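Local coordinates for protein (triosephosphate isomerase) (Thermotoga maritima, PDB 1B9B) that catalyses the interconversion of dihydroxyacetone phosphate and glyceraldehyde 3-phosphate, a step of glycolysis, at residues Leu31-Phe45 with Leu55-Val67. Numbering follows the deposited sequence.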
ATOM      1  N   LEU B  31      24.182  39.801   2.194  1.00 78.58           N
ATOM      2  CA  LEU B  31      25.002  39.049   1.252  1.00 76.88           C
ATOM      3  C   LEU B  31      24.949  39.735  -0.106  1.00 76.80           C
ATOM      4  O   LEU B  31      24.489  39.148  -1.078  1.00 77.26           O
ATOM      5  CB  LEU B  31      24.477  37.613   1.117  1.00 74.16           C
ATOM      6  CG  LEU B  31      24.199  36.764   2.362  1.00 72.76           C
ATOM      7  CD1 LEU B  31      25.241  37.068   3.422  1.00 72.77           C
ATOM      8  CD2 LEU B  31      22.808  37.047   2.896  1.00 71.88           C
ATOM      9  N   HIS B  32      25.432  40.970  -0.174  1.00 78.14           N
ATOM     10  CA  HIS B  32      25.394  41.729  -1.419  1.00 81.83           C
ATOM     11  C   HIS B  32      26.586  41.523  -2.343  1.00 84.37           C
ATOM     12  O   HIS B  32      26.421  41.425  -3.559  1.00 83.27           O
ATOM     13  CB  HIS B  32      25.233  43.224  -1.111  1.00 84.27           C
ATOM     14  CG  HIS B  32      25.143  44.089  -2.332  1.00 88.76           C
ATOM     15  ND1 HIS B  32      26.245  44.427  -3.089  1.00 92.50           N
ATOM     16  CD2 HIS B  32      24.081  44.671  -2.937  1.00 90.89           C
ATOM     17  CE1 HIS B  32      25.865  45.180  -4.107  1.00 91.34           C
ATOM     18  NE2 HIS B  32      24.556  45.342  -4.038  1.00 91.43           N
ATOM     19  N   ASP B  33      27.788  41.461  -1.781  1.00 88.10           N
ATOM     20  CA  ASP B  33      28.983  41.278  -2.603  1.00 90.92           C
ATOM     21  C   ASP B  33      29.260  39.806  -2.903  1.00 91.53           C
ATOM     22  O   ASP B  33      30.103  39.480  -3.740  1.00 91.59           O
ATOM     23  CB  ASP B  33      30.201  41.900  -1.909  1.00 91.59           C
ATOM     24  N   VAL B  34      28.537  38.923  -2.219  1.00 91.29           N
ATOM     25  CA  VAL B  34      28.697  37.484  -2.384  1.00 88.01           C
ATOM     26  C   VAL B  34      28.353  37.008  -3.791  1.00 87.03           C
ATOM     27  O   VAL B  34      27.182  36.880  -4.138  1.00 86.81           O
ATOM     28  CB  VAL B  34      27.814  36.729  -1.383  1.00 87.65           C
ATOM     29  CG1 VAL B  34      28.076  35.245  -1.480  1.00 88.73           C
ATOM     30  CG2 VAL B  34      28.085  37.229   0.023  1.00 87.31           C
ATOM     31  N   LYS B  35      29.381  36.736  -4.591  1.00 86.88           N
ATOM     32  CA  LYS B  35      29.195  36.269  -5.963  1.00 84.90           C
ATOM     33  C   LYS B  35      30.113  35.092  -6.310  1.00 84.95           C
ATOM     34  O   LYS B  35      30.234  34.718  -7.475  1.00 83.87           O
ATOM     35  CB  LYS B  35      29.445  37.419  -6.946  1.00 80.16           C
ATOM     36  N   GLU B  36      30.753  34.510  -5.298  1.00 85.35           N
ATOM     37  CA  GLU B  36      31.663  33.383  -5.510  1.00 85.63           C
ATOM     38  C   GLU B  36      30.956  32.036  -5.403  1.00 82.00           C
ATOM     39  O   GLU B  36      31.575  30.980  -5.539  1.00 80.77           O
ATOM     40  CB  GLU B  36      32.825  33.429  -4.511  1.00 91.19           C
ATOM     41  CG  GLU B  36      32.650  34.431  -3.384  1.00 96.69           C
ATOM     42  CD  GLU B  36      32.782  35.869  -3.857  1.00100.13           C
ATOM     43  OE1 GLU B  36      33.244  36.086  -4.998  1.00102.42           O
ATOM     44  OE2 GLU B  36      32.430  36.785  -3.087  1.00102.31           O
ATOM     45  N   PHE B  37      29.657  32.077  -5.150  1.00 77.24           N
ATOM     46  CA  PHE B  37      28.868  30.863  -5.056  1.00 72.91           C
ATOM     47  C   PHE B  37      27.390  31.224  -5.025  1.00 71.08           C
ATOM     48  O   PHE B  37      27.036  32.402  -5.125  1.00 70.80           O
ATOM     49  CB  PHE B  37      29.290  30.046  -3.830  1.00 72.54           C
ATOM     50  CG  PHE B  37      28.987  30.698  -2.518  1.00 70.75           C
ATOM     51  CD1 PHE B  37      27.726  30.589  -1.949  1.00 70.66           C
ATOM     52  CD2 PHE B  37      29.978  31.383  -1.828  1.00 70.73           C
ATOM     53  CE1 PHE B  37      27.456  31.146  -0.705  1.00 72.90           C
ATOM     54  CE2 PHE B  37      29.717  31.944  -0.583  1.00 70.71           C
ATOM     55  CZ  PHE B  37      28.452  31.823  -0.019  1.00 71.89           C
ATOM     56  N   GLU B  38      26.523  30.229  -4.887  1.00 67.56           N
ATOM     57  CA  GLU B  38      25.099  30.506  -4.907  1.00 64.25           C
ATOM     58  C   GLU B  38      24.328  30.251  -3.641  1.00 62.67           C
ATOM     59  O   GLU B  38      24.419  29.182  -3.036  1.00 60.27           O
ATOM     60  CB  GLU B  38      24.452  29.736  -6.048  1.00 63.13           C
ATOM     61  CG  GLU B  38      25.143  29.989  -7.354  1.00 69.84           C
ATOM     62  CD  GLU B  38      24.491  29.273  -8.492  1.00 74.18           C
ATOM     63  OE1 GLU B  38      23.401  29.707  -8.907  1.00 77.72           O
ATOM     64  OE2 GLU B  38      25.064  28.268  -8.964  1.00 77.37           O
ATOM     65  N   ILE B  39      23.566  31.264  -3.241  1.00 62.98           N
ATOM     66  CA  ILE B  39      22.721  31.164  -2.065  1.00 65.08           C
ATOM     67  C   ILE B  39      21.327  31.015  -2.664  1.00 64.99           C
ATOM     68  O   ILE B  39      20.935  31.781  -3.548  1.00 65.81           O
ATOM     69  CB  ILE B  39      22.758  32.447  -1.179  1.00 66.34           C
ATOM     70  CG1 ILE B  39      24.165  33.049  -1.142  1.00 65.83           C
ATOM     71  CG2 ILE B  39      22.329  32.102   0.239  1.00 63.13           C
ATOM     72  CD1 ILE B  39      24.522  33.855  -2.380  1.00 65.96           C
ATOM     73  N   VAL B  40      20.589  30.015  -2.204  1.00 61.91           N
ATOM     74  CA  VAL B  40      19.253  29.778  -2.717  1.00 57.96           C
ATOM     75  C   VAL B  40      18.263  29.753  -1.576  1.00 56.33           C
ATOM     76  O   VAL B  40      18.478  29.084  -0.562  1.00 56.83           O
ATOM     77  CB  VAL B  40      19.180  28.431  -3.486  1.00 59.63           C
ATOM     78  CG1 VAL B  40      17.728  28.035  -3.721  1.00 60.43           C
ATOM     79  CG2 VAL B  40      19.908  28.554  -4.821  1.00 57.03           C
ATOM     80  N   VAL B  41      17.180  30.500  -1.744  1.00 54.48           N
ATOM     81  CA  VAL B  41      16.128  30.556  -0.741  1.00 53.46           C
ATOM     82  C   VAL B  41      14.913  29.835  -1.321  1.00 52.85           C
ATOM     83  O   VAL B  41      14.589  30.006  -2.501  1.00 53.00           O
ATOM     84  CB  VAL B  41      15.773  32.015  -0.406  1.00 52.78           C
ATOM     85  CG1 VAL B  41      16.969  32.703   0.235  1.00 51.71           C
ATOM     86  CG2 VAL B  41      15.372  32.751  -1.669  1.00 53.16           C
ATOM     87  N   CYS B  42      14.253  29.020  -0.501  1.00 50.83           N
ATOM     88  CA  CYS B  42      13.090  28.267  -0.959  1.00 50.44           C
ATOM     89  C   CYS B  42      11.847  28.470  -0.101  1.00 52.08           C
ATOM     90  O   CYS B  42      11.566  27.682   0.809  1.00 53.90           O
ATOM     91  CB  CYS B  42      13.423  26.776  -1.018  1.00 49.53           C
ATOM     92  SG  CYS B  42      14.780  26.390  -2.122  1.00 47.45           S
ATOM     93  N   PRO B  43      11.086  29.536  -0.378  1.00 51.13           N
ATOM     94  CA  PRO B  43       9.864  29.837   0.375  1.00 51.73           C
ATOM     95  C   PRO B  43       8.675  29.006  -0.115  1.00 52.50           C
ATOM     96  O   PRO B  43       8.744  28.398  -1.183  1.00 56.38           O
ATOM     97  CB  PRO B  43       9.671  31.329   0.123  1.00 50.78           C
ATOM     98  CG  PRO B  43      10.203  31.498  -1.266  1.00 49.22           C
ATOM     99  CD  PRO B  43      11.456  30.662  -1.257  1.00 49.11           C
ATOM    100  N   PRO B  44       7.579  28.955   0.669  1.00 51.20           N
ATOM    101  CA  PRO B  44       6.377  28.197   0.294  1.00 48.00           C
ATOM    102  C   PRO B  44       5.730  28.830  -0.933  1.00 48.14           C
ATOM    103  O   PRO B  44       5.861  30.032  -1.149  1.00 50.66           O
ATOM    104  CB  PRO B  44       5.491  28.324   1.527  1.00 47.82           C
ATOM    105  CG  PRO B  44       6.477  28.450   2.641  1.00 50.51           C
ATOM    106  CD  PRO B  44       7.494  29.402   2.070  1.00 52.23           C
ATOM    107  N   PHE B  45       5.039  28.029  -1.736  1.00 50.26           N
ATOM    108  CA  PHE B  45       4.382  28.538  -2.944  1.00 50.85           C
ATOM    109  C   PHE B  45       3.663  29.866  -2.717  1.00 52.90           C
ATOM    110  O   PHE B  45       3.869  30.833  -3.455  1.00 54.32           O
ATOM    111  CB  PHE B  45       3.356  27.531  -3.466  1.00 48.80           C
ATOM    112  CG  PHE B  45       3.943  26.235  -3.904  1.00 44.08           C
ATOM    113  CD1 PHE B  45       4.898  26.198  -4.919  1.00 46.38           C
ATOM    114  CD2 PHE B  45       3.523  25.046  -3.328  1.00 40.22           C
ATOM    115  CE1 PHE B  45       5.423  24.989  -5.359  1.00 41.98           C
ATOM    116  CE2 PHE B  45       4.040  23.833  -3.757  1.00 41.98           C
ATOM    117  CZ  PHE B  45       4.992  23.804  -4.777  1.00 41.29           C
ATOM    118  N   LEU B  55      13.959  39.836  -5.334  1.00 68.76           N
ATOM    119  CA  LEU B  55      15.195  39.250  -5.835  1.00 66.51           C
ATOM    120  C   LEU B  55      15.507  39.611  -7.281  1.00 68.53           C
ATOM    121  O   LEU B  55      16.645  39.475  -7.723  1.00 66.31           O
ATOM    122  CB  LEU B  55      15.140  37.729  -5.686  1.00 61.58           C
ATOM    123  CG  LEU B  55      15.695  37.145  -4.387  1.00 57.34           C
ATOM    124  CD1 LEU B  55      15.312  38.013  -3.215  1.00 55.96           C
ATOM    125  CD2 LEU B  55      15.177  35.736  -4.211  1.00 52.75           C
ATOM    126  N   SER B  56      14.499  40.071  -8.014  1.00 72.36           N
ATOM    127  CA  SER B  56      14.672  40.436  -9.418  1.00 79.58           C
ATOM    128  C   SER B  56      15.882  41.324  -9.659  1.00 80.45           C
ATOM    129  O   SER B  56      15.809  42.539  -9.489  1.00 82.06           O
ATOM    130  CB  SER B  56      13.423  41.149  -9.945  1.00 84.19           C
ATOM    131  OG  SER B  56      12.291  40.295  -9.920  1.00 94.40           O
ATOM    132  N   GLY B  57      16.990  40.714 -10.066  1.00 81.26           N
ATOM    133  CA  GLY B  57      18.196  41.477 -10.332  1.00 82.04           C
ATOM    134  C   GLY B  57      19.267  41.311  -9.272  1.00 82.72           C
ATOM    135  O   GLY B  57      20.435  41.602  -9.517  1.00 81.86           O
ATOM    136  N   ARG B  58      18.871  40.847  -8.091  1.00 82.98           N
ATOM    137  CA  ARG B  58      19.813  40.643  -7.003  1.00 83.35           C
ATOM    138  C   ARG B  58      20.595  39.360  -7.223  1.00 83.85           C
ATOM    139  O   ARG B  58      20.413  38.677  -8.230  1.00 83.38           O
ATOM    140  CB  ARG B  58      19.063  40.590  -5.679  1.00 86.80           C
ATOM    141  CG  ARG B  58      18.165  41.786  -5.495  1.00 93.32           C
ATOM    142  CD  ARG B  58      18.963  43.077  -5.607  1.00 98.47           C
ATOM    143  NE  ARG B  58      18.111  44.227  -5.907  1.00107.53           N
ATOM    144  CZ  ARG B  58      17.064  44.609  -5.176  1.00110.66           C
ATOM    145  NH1 ARG B  58      16.725  43.934  -4.085  1.00113.33           N
ATOM    146  NH2 ARG B  58      16.348  45.669  -5.540  1.00111.42           N
ATOM    147  N   ASN B  59      21.467  39.032  -6.275  1.00 84.66           N
ATOM    148  CA  ASN B  59      22.302  37.840  -6.381  1.00 83.46           C
ATOM    149  C   ASN B  59      21.650  36.551  -5.884  1.00 79.63           C
ATOM    150  O   ASN B  59      21.793  35.505  -6.518  1.00 80.20           O
ATOM    151  CB  ASN B  59      23.620  38.071  -5.640  1.00 88.22           C
ATOM    152  CG  ASN B  59      23.409  38.563  -4.224  1.00 94.15           C
ATOM    153  OD1 ASN B  59      22.816  39.624  -4.008  1.00 98.95           O
ATOM    154  ND2 ASN B  59      23.889  37.796  -3.249  1.00 95.65           N
ATOM    155  N   ILE B  60      20.944  36.617  -4.756  1.00 73.93           N
ATOM    156  CA  ILE B  60      20.288  35.433  -4.208  1.00 68.45           C
ATOM    157  C   ILE B  60      19.265  34.857  -5.192  1.00 67.25           C
ATOM    158  O   ILE B  60      18.558  35.604  -5.873  1.00 65.96           O
ATOM    159  CB  ILE B  60      19.610  35.756  -2.874  1.00 64.24           C
ATOM    160  CG1 ILE B  60      20.649  36.363  -1.930  1.00 64.76           C
ATOM    161  CG2 ILE B  60      18.993  34.493  -2.278  1.00 58.91           C
ATOM    162  CD1 ILE B  60      20.195  36.491  -0.484  1.00 68.63           C
ATOM    163  N   LYS B  61      19.196  33.527  -5.267  1.00 65.33           N
ATOM    164  CA  LYS B  61      18.289  32.853  -6.195  1.00 60.16           C
ATOM    165  C   LYS B  61      17.046  32.203  -5.588  1.00 57.75           C
ATOM    166  O   LYS B  61      17.047  31.751  -4.436  1.00 56.90           O
ATOM    167  CB  LYS B  61      19.071  31.827  -7.014  1.00 58.62           C
ATOM    168  CG  LYS B  61      20.157  32.460  -7.843  1.00 59.50           C
ATOM    169  CD  LYS B  61      20.793  31.484  -8.800  1.00 65.46           C
ATOM    170  CE  LYS B  61      21.784  32.206  -9.710  1.00 71.85           C
ATOM    171  NZ  LYS B  61      22.429  31.293 -10.697  1.00 74.85           N
ATOM    172  N   LEU B  62      15.992  32.159  -6.400  1.00 52.66           N
ATOM    173  CA  LEU B  62      14.699  31.606  -6.013  1.00 49.72           C
ATOM    174  C   LEU B  62      14.580  30.096  -6.196  1.00 48.53           C
ATOM    175  O   LEU B  62      14.959  29.555  -7.231  1.00 47.34           O
ATOM    176  CB  LEU B  62      13.597  32.269  -6.835  1.00 46.17           C
ATOM    177  CG  LEU B  62      12.433  32.921  -6.092  1.00 47.39           C
ATOM    178  CD1 LEU B  62      11.267  33.053  -7.069  1.00 47.83           C
ATOM    179  CD2 LEU B  62      12.042  32.103  -4.865  1.00 41.32           C
ATOM    180  N   GLY B  63      14.020  29.423  -5.200  1.00 47.66           N
ATOM    181  CA  GLY B  63      13.844  27.990  -5.306  1.00 51.33           C
ATOM    182  C   GLY B  63      12.536  27.518  -4.693  1.00 53.76           C
ATOM    183  O   GLY B  63      12.104  28.056  -3.674  1.00 56.84           O
ATOM    184  N   ALA B  64      11.908  26.515  -5.310  1.00 52.38           N
ATOM    185  CA  ALA B  64      10.648  25.953  -4.813  1.00 46.12           C
ATOM    186  C   ALA B  64      10.896  24.647  -4.058  1.00 42.85           C
ATOM    187  O   ALA B  64      11.921  23.996  -4.243  1.00 44.85           O
ATOM    188  CB  ALA B  64       9.693  25.715  -5.967  1.00 47.26           C
ATOM    189  N   GLN B  65       9.947  24.266  -3.214  1.00 41.28           N
ATOM    190  CA  GLN B  65      10.071  23.054  -2.407  1.00 42.82           C
ATOM    191  C   GLN B  65       9.448  21.803  -3.017  1.00 44.59           C
ATOM    192  O   GLN B  65       9.498  20.723  -2.418  1.00 44.60           O
ATOM    193  CB  GLN B  65       9.448  23.287  -1.035  1.00 44.19           C
ATOM    194  CG  GLN B  65      10.180  24.301  -0.185  1.00 47.74           C
ATOM    195  CD  GLN B  65       9.374  24.723   1.022  1.00 53.11           C
ATOM    196  OE1 GLN B  65       8.717  23.898   1.666  1.00 50.93           O
ATOM    197  NE2 GLN B  65       9.422  26.016   1.344  1.00 57.70           N
ATOM    198  N   ASN B  66       8.854  21.944  -4.199  1.00 42.08           N
ATOM    199  CA  ASN B  66       8.228  20.806  -4.858  1.00 41.89           C
ATOM    200  C   ASN B  66       7.594  21.252  -6.166  1.00 39.70           C
ATOM    201  O   ASN B  66       7.385  22.441  -6.375  1.00 37.64           O
ATOM    202  CB  ASN B  66       7.179  20.188  -3.918  1.00 44.89           C
ATOM    203  CG  ASN B  66       6.508  18.952  -4.501  1.00 45.79           C
ATOM    204  OD1 ASN B  66       7.161  18.062  -5.052  1.00 45.65           O
ATOM    205  ND2 ASN B  66       5.190  18.887  -4.359  1.00 48.46           N
ATOM    206  N   VAL B  67       7.313  20.291  -7.047  1.00 41.12           N
ATOM    207  CA  VAL B  67       6.689  20.557  -8.348  1.00 40.52           C
ATOM    208  C   VAL B  67       6.001  19.295  -8.835  1.00 37.89           C
ATOM    209  O   VAL B  67       6.313  18.198  -8.374  1.00 36.93           O
ATOM    210  CB  VAL B  67       7.734  20.915  -9.434  1.00 40.46           C
ATOM    211  CG1 VAL B  67       7.044  21.407 -10.693  1.00 39.56           C
ATOM    212  CG2 VAL B  67       8.653  21.971  -8.935  1.00 49.13           C
TER
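Lys61 NZ forms a salt bridge with Glu38 OE1 at 2.6 Å, coming from above the carboxylate plane. The lysine chain runs extended to reach it, its CG anti to the carbonyl carbon (chi1 -61°). Beside this pair the strands join in parallel register: Lys61 N donates almost straight to Ile39 O (3.0 Å), Val41 N to Lys61 O (3.0 Å), and Gly63 N makes a weak bond to Val41 O. Two side-chain amides, one before and one after strand 61-64, hold backbone carbonyls of the other segment. Gln65 NE2 meets Cys42 O at 2.8 Å from above the carbonyl plane and also binds Lys12 O, its OE1 hydrogen-bonding to Gly77 N of the second subunit, while Asn59 ND2 reaches Leu31 O at 2.6 Å. With an alanine at Asn59 this donor to Leu31 O is gone, and the loop after helix 17-30 would probably be less firmly tied to the segment leading into strand 61-64. On the face carrying Val41, its CG1 packs on Ile60 CG2 (3.7 Å) and its CG2 on Leu55 CD2; on the other, Val40 CG2 lies against Lys61 CB. Asn66 O abuts the edge of the Phe45 ring, 3.2 Å from CZ. Together these strands form a right-handed beta-alpha-beta unit of the TIM barrel around helix 48-55, flanked by strands 6-10 and 91-94. Helix 17-30 covers Leu55 and Ile60, and helix 81-87 covers Leu62.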